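PDB 6HVG: alternansucrase, which is a large multidomain protein of glycoside hydrolase family 70, combining a TIM-barrel domain and a bound calcium ion with choline-binding-type repeats. Local coordinates for residues A[594-599]-A[1154-1159]; A[599-604]-A[613-618]. All coordinates share one frame; numbering follows the deposited sequence.

Contact 1: residues A[594-599]-A[1154-1159]; sequences LNWLHY and ADWVPD. With CA (calcium ion), chain C.
Trp596 of helix 587-601 and Trp1156 at the end of strand 1151-1156 bring their indoles together at a slant, the six-membered ring of Trp596 and the five-membered ring of Trp1156 lying 5.1 Å apart between centroids with planes at 39°. With CG anti to the backbone nitrogen (chi1 -169°), Trp596 sends its indole off the helix toward the turn that follows the strand. Beyond CB and CG, the pyrrole NE1 turns to a partner outside the two segments, hydrogen-bonding to Arg1115 O. The benzo part does the touching. Its CE3 lies 3.6 Å from Trp1156 NE1, and CZ3, next along the rim, comes 3.5 Å from Val1157 O. CH2 lies 3.5 Å from Val1157 N; the indole ends edge-on against the Val1157-Pro1158 peptide, whose O, C and N lie near its plane. Leu597 takes another part of Trp1156: its CB is 3.9 Å from Trp1156 NE1, and its methyl CD1 makes a CH-pi contact over the five-membered ring, 4.3 Å from the centroid and 6° off the normal. Trp1156 thus meets the Trp596 benzo ring, at a slant, and the Leu597 branch, from consecutive helix residues. Past Pro1158 the chain enters the calcium site: Asp1159 OD1 binds the ion at 2.2 Å, and a water on that ion donates to Asp1159 O at 3.0 Å. Glu575, Asp581 and Asn625 complete the protein ligands. Within the family 70 barrel this is helix-on-strand packing. Ile618 and Val620 of the adjoining strand 617-620 touch Trp1156, Asp1155 pairs with Arg619 of that strand, and helix 629-642 touches Leu597 through Tyr637 and Pro1158 through Leu630.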
ATOM      1  N   LEU A 594      13.840  -1.735  25.322  1.00 51.81           N
ATOM      2  CA  LEU A 594      13.569  -1.368  26.709  1.00 53.23           C
ATOM      3  C   LEU A 594      14.389  -0.158  27.133  1.00 50.25           C
ATOM      4  O   LEU A 594      13.906   0.689  27.875  1.00 45.98           O
ATOM      5  CB  LEU A 594      13.881  -2.552  27.639  1.00 56.13           C
ATOM      6  CG  LEU A 594      13.673  -2.331  29.140  1.00 55.27           C
ATOM      7  CD1 LEU A 594      12.206  -2.001  29.411  1.00 55.52           C
ATOM      8  CD2 LEU A 594      14.143  -3.560  29.905  1.00 53.71           C
ATOM      9  N   ASN A 595      15.650  -0.102  26.694  1.00 50.78           N
ATOM     10  CA  ASN A 595      16.516   1.053  26.968  1.00 50.16           C
ATOM     11  C   ASN A 595      15.876   2.322  26.423  1.00 48.89           C
ATOM     12  O   ASN A 595      15.789   3.327  27.127  1.00 47.59           O
ATOM     13  CB  ASN A 595      17.904   0.863  26.343  1.00 50.51           C
ATOM     14  CG  ASN A 595      18.971   1.766  26.961  1.00 51.24           C
ATOM     15  OD1 ASN A 595      19.399   1.542  28.098  1.00 53.89           O
ATOM     16  ND2 ASN A 595      19.403   2.786  26.222  1.00 48.40           N
ATOM     17  N   TRP A 596      15.400   2.242  25.177  1.00 46.88           N
ATOM     18  CA  TRP A 596      14.717   3.353  24.528  1.00 45.48           C
ATOM     19  C   TRP A 596      13.470   3.734  25.279  1.00 45.21           C
ATOM     20  O   TRP A 596      13.186   4.919  25.466  1.00 50.39           O
ATOM     21  CB  TRP A 596      14.361   2.973  23.104  1.00 45.10           C
ATOM     22  CG  TRP A 596      13.879   4.101  22.227  1.00 43.74           C
ATOM     23  CD1 TRP A 596      14.269   5.395  22.270  1.00 43.05           C
ATOM     24  CD2 TRP A 596      12.978   3.991  21.133  1.00 41.22           C
ATOM     25  NE1 TRP A 596      13.642   6.110  21.283  1.00 40.96           N
ATOM     26  CE2 TRP A 596      12.845   5.261  20.572  1.00 40.88           C
ATOM     27  CE3 TRP A 596      12.247   2.940  20.592  1.00 43.16           C
ATOM     28  CZ2 TRP A 596      12.021   5.515  19.482  1.00 42.51           C
ATOM     29  CZ3 TRP A 596      11.417   3.194  19.505  1.00 43.05           C
ATOM     30  CH2 TRP A 596      11.329   4.465  18.956  1.00 41.27           C
ATOM     31  N   LEU A 597      12.728   2.726  25.717  1.00 45.31           N
ATOM     32  CA  LEU A 597      11.500   2.942  26.490  1.00 42.63           C
ATOM     33  C   LEU A 597      11.785   3.634  27.798  1.00 42.21           C
ATOM     34  O   LEU A 597      11.050   4.520  28.193  1.00 46.56           O
ATOM     35  CB  LEU A 597      10.800   1.625  26.767  1.00 41.45           C
ATOM     36  CG  LEU A 597       9.537   1.688  27.608  1.00 41.84           C
ATOM     37  CD1 LEU A 597       8.469   2.553  26.947  1.00 40.99           C
ATOM     38  CD2 LEU A 597       9.038   0.275  27.847  1.00 43.21           C
ATOM     39  N   HIS A 598      12.842   3.232  28.478  1.00 44.75           N
ATOM     40  CA  HIS A 598      13.243   3.898  29.712  1.00 46.95           C
ATOM     41  C   HIS A 598      13.583   5.331  29.400  1.00 48.10           C
ATOM     42  O   HIS A 598      13.151   6.241  30.108  1.00 56.09           O
ATOM     43  CB  HIS A 598      14.444   3.203  30.324  1.00 48.41           C
ATOM     44  CG  HIS A 598      14.934   3.832  31.587  1.00 48.58           C
ATOM     45  ND1 HIS A 598      14.431   3.499  32.828  1.00 49.05           N
ATOM     46  CD2 HIS A 598      15.923   4.728  31.805  1.00 48.98           C
ATOM     47  CE1 HIS A 598      15.075   4.181  33.756  1.00 49.67           C
ATOM     48  NE2 HIS A 598      15.988   4.932  33.162  1.00 50.93           N
ATOM     49  N   TYR A 599      14.341   5.533  28.327  1.00 45.84           N
ATOM     50  CA  TYR A 599      14.780   6.866  27.920  1.00 46.65           C
ATOM     51  C   TYR A 599      13.601   7.810  27.697  1.00 48.68           C
ATOM     52  O   TYR A 599      13.671   8.982  28.074  1.00 48.01           O
ATOM     53  CB  TYR A 599      15.635   6.765  26.669  1.00 43.90           C
ATOM     54  CG  TYR A 599      16.005   8.061  25.996  1.00 42.27           C
ATOM     55  CD1 TYR A 599      17.107   8.778  26.398  1.00 44.43           C
ATOM     56  CD2 TYR A 599      15.285   8.535  24.917  1.00 43.43           C
ATOM     57  CE1 TYR A 599      17.489   9.935  25.740  1.00 45.96           C
ATOM     58  CE2 TYR A 599      15.657   9.685  24.249  1.00 42.75           C
ATOM     59  CZ  TYR A 599      16.759  10.377  24.663  1.00 44.71           C
ATOM     60  OH  TYR A 599      17.141  11.538  24.020  1.00 48.12           O
ATOM     61  N   ALA A1154       4.122   9.108  24.944  1.00 42.87           N
ATOM     62  CA  ALA A1154       5.220   8.949  23.999  1.00 44.38           C
ATOM     63  C   ALA A1154       4.845   7.937  22.937  1.00 43.02           C
ATOM     64  O   ALA A1154       4.370   6.868  23.267  1.00 41.60           O
ATOM     65  CB  ALA A1154       6.459   8.461  24.741  1.00 46.18           C
ATOM     66  N   ASP A1155       5.065   8.259  21.668  1.00 46.56           N
ATOM     67  CA  ASP A1155       4.849   7.289  20.587  1.00 46.63           C
ATOM     68  C   ASP A1155       6.067   6.367  20.502  1.00 45.45           C
ATOM     69  O   ASP A1155       7.143   6.788  20.111  1.00 46.10           O
ATOM     70  CB  ASP A1155       4.603   7.989  19.238  1.00 48.20           C
ATOM     71  CG  ASP A1155       3.518   7.304  18.409  1.00 51.30           C
ATOM     72  OD1 ASP A1155       3.427   6.076  18.436  1.00 54.75           O
ATOM     73  OD2 ASP A1155       2.742   7.989  17.729  1.00 57.65           O
ATOM     74  N   TRP A1156       5.887   5.116  20.900  1.00 43.82           N
ATOM     75  CA  TRP A1156       6.957   4.107  20.876  1.00 43.69           C
ATOM     76  C   TRP A1156       6.897   3.362  19.534  1.00 44.14           C
ATOM     77  O   TRP A1156       5.918   2.652  19.234  1.00 42.24           O
ATOM     78  CB  TRP A1156       6.743   3.138  22.035  1.00 42.97           C
ATOM     79  CG  TRP A1156       7.881   2.288  22.428  1.00 43.45           C
ATOM     80  CD1 TRP A1156       9.176   2.673  22.569  1.00 44.83           C
ATOM     81  CD2 TRP A1156       7.829   0.899  22.811  1.00 41.86           C
ATOM     82  NE1 TRP A1156       9.943   1.609  23.001  1.00 45.27           N
ATOM     83  CE2 TRP A1156       9.134   0.512  23.161  1.00 42.85           C
ATOM     84  CE3 TRP A1156       6.807  -0.043  22.905  1.00 40.73           C
ATOM     85  CZ2 TRP A1156       9.443  -0.777  23.602  1.00 42.85           C
ATOM     86  CZ3 TRP A1156       7.121  -1.340  23.346  1.00 40.93           C
ATOM     87  CH2 TRP A1156       8.422  -1.688  23.683  1.00 41.03           C
ATOM     88  N   VAL A1157       7.952   3.529  18.738  1.00 43.65           N
ATOM     89  CA  VAL A1157       7.975   3.088  17.342  1.00 41.77           C
ATOM     90  C   VAL A1157       9.087   2.080  17.089  1.00 37.33           C
ATOM     91  O   VAL A1157      10.052   2.384  16.439  1.00 40.77           O
ATOM     92  CB  VAL A1157       8.119   4.310  16.406  1.00 41.46           C
ATOM     93  CG1 VAL A1157       8.049   3.887  14.948  1.00 44.30           C
ATOM     94  CG2 VAL A1157       7.017   5.311  16.700  1.00 40.38           C
ATOM     95  N   PRO A1158       8.936   0.857  17.583  1.00 36.76           N
ATOM     96  CA  PRO A1158       9.992  -0.141  17.476  1.00 37.41           C
ATOM     97  C   PRO A1158      10.116  -0.904  16.149  1.00 38.49           C
ATOM     98  O   PRO A1158      11.118  -1.601  15.963  1.00 39.44           O
ATOM     99  CB  PRO A1158       9.633  -1.120  18.601  1.00 36.95           C
ATOM    100  CG  PRO A1158       8.161  -1.058  18.673  1.00 36.37           C
ATOM    101  CD  PRO A1158       7.818   0.373  18.410  1.00 36.72           C
ATOM    102  N   ASP A1159       9.138  -0.797  15.244  1.00 40.77           N
ATOM    103  CA  ASP A1159       9.134  -1.620  14.029  1.00 41.93           C
ATOM    104  C   ASP A1159      10.246  -1.285  13.028  1.00 45.49           C
ATOM    105  O   ASP A1159      10.800  -2.192  12.408  1.00 52.62           O
ATOM    106  CB  ASP A1159       7.792  -1.562  13.316  1.00 41.06           C
ATOM    107  CG  ASP A1159       7.765  -2.417  12.041  1.00 42.08           C
ATOM    108  OD1 ASP A1159       7.892  -3.648  12.110  1.00 45.19           O
ATOM    109  OD2 ASP A1159       7.652  -1.837  10.941  1.00 41.57           O
TER
HETATM  110 CA    CA C2000       8.483  -5.671  11.548  1.00 47.20          CA
HETATM  111  O   HOH W   1       9.930  -4.917  13.266  1.00 40.78           O

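Contact 2: residues A[599-604]-A[613-618]; sequences YLMNFG and ANFDGI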
ATOM      1  N   TYR A 599      14.341   5.533  28.327  1.00 45.84           N
ATOM      2  CA  TYR A 599      14.780   6.866  27.920  1.00 46.65           C
ATOM      3  C   TYR A 599      13.601   7.810  27.697  1.00 48.68           C
ATOM      4  O   TYR A 599      13.671   8.982  28.074  1.00 48.01           O
ATOM      5  CB  TYR A 599      15.635   6.765  26.669  1.00 43.90           C
ATOM      6  CG  TYR A 599      16.005   8.061  25.996  1.00 42.27           C
ATOM      7  CD1 TYR A 599      17.107   8.778  26.398  1.00 44.43           C
ATOM      8  CD2 TYR A 599      15.285   8.535  24.917  1.00 43.43           C
ATOM      9  CE1 TYR A 599      17.489   9.935  25.740  1.00 45.96           C
ATOM     10  CE2 TYR A 599      15.657   9.685  24.249  1.00 42.75           C
ATOM     11  CZ  TYR A 599      16.759  10.377  24.663  1.00 44.71           C
ATOM     12  OH  TYR A 599      17.141  11.538  24.020  1.00 48.12           O
ATOM     13  N   LEU A 600      12.518   7.305  27.120  1.00 49.91           N
ATOM     14  CA  LEU A 600      11.339   8.142  26.875  1.00 51.22           C
ATOM     15  C   LEU A 600      10.588   8.438  28.169  1.00 52.50           C
ATOM     16  O   LEU A 600      10.178   9.576  28.396  1.00 52.43           O
ATOM     17  CB  LEU A 600      10.406   7.495  25.844  1.00 50.73           C
ATOM     18  CG  LEU A 600      10.991   7.346  24.435  1.00 53.86           C
ATOM     19  CD1 LEU A 600      10.211   6.344  23.620  1.00 49.95           C
ATOM     20  CD2 LEU A 600      11.070   8.678  23.692  1.00 55.34           C
ATOM     21  N   MET A 601      10.423   7.427  29.022  1.00 53.94           N
ATOM     22  CA  MET A 601       9.701   7.594  30.292  1.00 55.29           C
ATOM     23  C   MET A 601      10.505   8.371  31.330  1.00 53.89           C
ATOM     24  O   MET A 601       9.953   8.805  32.330  1.00 56.46           O
ATOM     25  CB  MET A 601       9.306   6.243  30.882  1.00 55.71           C
ATOM     26  CG  MET A 601       8.382   5.393  30.022  1.00 54.08           C
ATOM     27  SD  MET A 601       6.783   6.152  29.706  1.00 54.32           S
ATOM     28  CE  MET A 601       7.146   6.818  28.084  1.00 61.75           C
ATOM     29  N   ASN A 602      11.800   8.546  31.086  1.00 54.43           N
ATOM     30  CA  ASN A 602      12.627   9.448  31.887  1.00 54.43           C
ATOM     31  C   ASN A 602      13.276  10.541  31.042  1.00 52.09           C
ATOM     32  O   ASN A 602      14.389  10.969  31.350  1.00 52.41           O
ATOM     33  CB  ASN A 602      13.698   8.624  32.613  1.00 54.20           C
ATOM     34  CG  ASN A 602      13.100   7.663  33.611  1.00 53.97           C
ATOM     35  OD1 ASN A 602      12.900   8.005  34.783  1.00 56.27           O
ATOM     36  ND2 ASN A 602      12.781   6.462  33.148  1.00 52.78           N
ATOM     37  N   PHE A 603      12.613  10.958  29.961  1.00 48.60           N
ATOM     38  CA  PHE A 603      13.253  11.870  29.017  1.00 48.19           C
ATOM     39  C   PHE A 603      13.736  13.108  29.714  1.00 47.81           C
ATOM     40  O   PHE A 603      14.896  13.490  29.576  1.00 51.15           O
ATOM     41  CB  PHE A 603      12.334  12.239  27.862  1.00 49.06           C
ATOM     42  CG  PHE A 603      12.979  13.132  26.837  1.00 50.69           C
ATOM     43  CD1 PHE A 603      14.045  12.674  26.089  1.00 53.38           C
ATOM     44  CD2 PHE A 603      12.516  14.420  26.608  1.00 50.97           C
ATOM     45  CE1 PHE A 603      14.651  13.497  25.139  1.00 55.36           C
ATOM     46  CE2 PHE A 603      13.112  15.239  25.661  1.00 51.87           C
ATOM     47  CZ  PHE A 603      14.182  14.780  24.926  1.00 52.81           C
ATOM     48  N   GLY A 604      12.859  13.712  30.503  1.00 47.87           N
ATOM     49  CA  GLY A 604      13.170  14.944  31.237  1.00 48.50           C
ATOM     50  C   GLY A 604      14.294  14.836  32.258  1.00 48.67           C
ATOM     51  O   GLY A 604      15.135  15.717  32.341  1.00 47.85           O
ATOM     52  N   ALA A 613       9.434  16.798  33.426  1.00 55.07           N
ATOM     53  CA  ALA A 613       9.379  16.836  31.975  1.00 50.38           C
ATOM     54  C   ALA A 613       9.459  15.428  31.372  1.00 47.83           C
ATOM     55  O   ALA A 613      10.064  15.240  30.319  1.00 48.05           O
ATOM     56  CB  ALA A 613      10.497  17.735  31.462  1.00 49.34           C
ATOM     57  N   ASN A 614       8.843  14.449  32.038  1.00 46.26           N
ATOM     58  CA  ASN A 614       8.910  13.038  31.631  1.00 46.03           C
ATOM     59  C   ASN A 614       7.598  12.507  31.073  1.00 46.98           C
ATOM     60  O   ASN A 614       6.540  12.822  31.579  1.00 52.39           O
ATOM     61  CB  ASN A 614       9.291  12.154  32.822  1.00 46.09           C
ATOM     62  CG  ASN A 614      10.738  12.304  33.232  1.00 48.61           C
ATOM     63  OD1 ASN A 614      11.555  12.850  32.499  1.00 53.90           O
ATOM     64  ND2 ASN A 614      11.067  11.803  34.403  1.00 48.29           N
ATOM     65  N   PHE A 615       7.654  11.695  30.026  1.00 47.80           N
ATOM     66  CA  PHE A 615       6.440  11.079  29.468  1.00 47.42           C
ATOM     67  C   PHE A 615       5.838  10.141  30.518  1.00 46.79           C
ATOM     68  O   PHE A 615       6.566   9.557  31.310  1.00 46.40           O
ATOM     69  CB  PHE A 615       6.763  10.296  28.175  1.00 44.76           C
ATOM     70  CG  PHE A 615       6.973  11.158  26.944  1.00 43.07           C
ATOM     71  CD1 PHE A 615       5.887  11.714  26.262  1.00 43.04           C
ATOM     72  CD2 PHE A 615       8.236  11.361  26.433  1.00 42.00           C
ATOM     73  CE1 PHE A 615       6.070  12.478  25.130  1.00 41.10           C
ATOM     74  CE2 PHE A 615       8.428  12.113  25.294  1.00 42.79           C
ATOM     75  CZ  PHE A 615       7.341  12.681  24.643  1.00 43.67           C
ATOM     76  N   ASP A 616       4.521   9.980  30.503  1.00 47.35           N
ATOM     77  CA  ASP A 616       3.824   9.162  31.518  1.00 49.31           C
ATOM     78  C   ASP A 616       3.354   7.821  31.009  1.00 49.48           C
ATOM     79  O   ASP A 616       3.274   6.872  31.773  1.00 49.38           O
ATOM     80  CB  ASP A 616       2.593   9.894  32.063  1.00 51.12           C
ATOM     81  CG  ASP A 616       2.922  11.287  32.563  1.00 50.76           C
ATOM     82  OD1 ASP A 616       3.438  11.428  33.700  1.00 51.09           O
ATOM     83  OD2 ASP A 616       2.706  12.221  31.779  1.00 50.66           O
ATOM     84  N   GLY A 617       2.980   7.763  29.736  1.00 49.59           N
ATOM     85  CA  GLY A 617       2.506   6.533  29.134  1.00 48.77           C
ATOM     86  C   GLY A 617       3.018   6.414  27.725  1.00 48.52           C
ATOM     87  O   GLY A 617       3.693   7.308  27.242  1.00 47.48           O
ATOM     88  N   ILE A 618       2.667   5.333  27.045  1.00 48.25           N
ATOM     89  CA  ILE A 618       3.098   5.129  25.658  1.00 49.12           C
ATOM     90  C   ILE A 618       1.962   4.701  24.741  1.00 45.97           C
ATOM     91  O   ILE A 618       0.971   4.168  25.183  1.00 43.46           O
ATOM     92  CB  ILE A 618       4.199   4.052  25.573  1.00 48.98           C
ATOM     93  CG1 ILE A 618       3.681   2.739  26.146  1.00 50.11           C
ATOM     94  CG2 ILE A 618       5.461   4.496  26.316  1.00 51.76           C
ATOM     95  CD1 ILE A 618       4.590   1.548  25.896  1.00 51.53           C
TER
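Met601 folds its thioether back toward residues 613-618, although its CB sets out away from them. CG lies beside the backbone nitrogen (chi1 -61°), and further bends, the last at chi3 98°, turn CE inward. That methyl settles between two side chains, 3.5 Å from Phe615 CB and 3.4 Å from Ile618 CG2, and Met601 crosses each at roughly a right angle. Ile618 offers its CG2 methyl to this contact. Phe615 points toward the helix end and presents its ring edge to a backbone carbonyl, CD2 lying 3.3 Å from Leu600 O near the ring plane; Phe603 CB approaches the same CD2 at 4.4 Å. Asn614, with its CG also turned beside the backbone nitrogen (chi1 -72°), lays CB 3.4 Å from Met601 O, while its ND2 is hydrogen-bonded to Ser605 OG. Further along, Ala613 CB packs 3.9 Å from Gly604 CA. The break between helices 587-601 and 603-608 is thereby joined to the loop that leads into strand 617-620 of the barrel. Helix 629-642 covers Met601 through Phe638 and Tyr642, helix 1135-1147 packs on Phe603 and Phe615, and Ala1152 and Ala1154 of strand 1151-1156 lie against Phe615.

Overall arrangement
Contacts 1 and 2 use successive parts of helix 587-601, share Tyr599, and have centres about 10 Å apart. Their other segments reach neighbouring parallel strands of the barrel sheet: 1151-1156, the last strand in chain order, lies beside 617-620, the first. A probable hydrogen bond from Ala1154 N to Gly617 O, 3.0 Å, ties them there, and Leu597 CD1 packs 3.6 Å from Ile618 CG2. Contact 2 is local, nested within the long chain excursion that contact 1 closes. Contact 1 alone includes a calcium ligand, Asp1159; in contact 2 the atom nearest the ion, Ile618 CD1, is 16.5 Å from it.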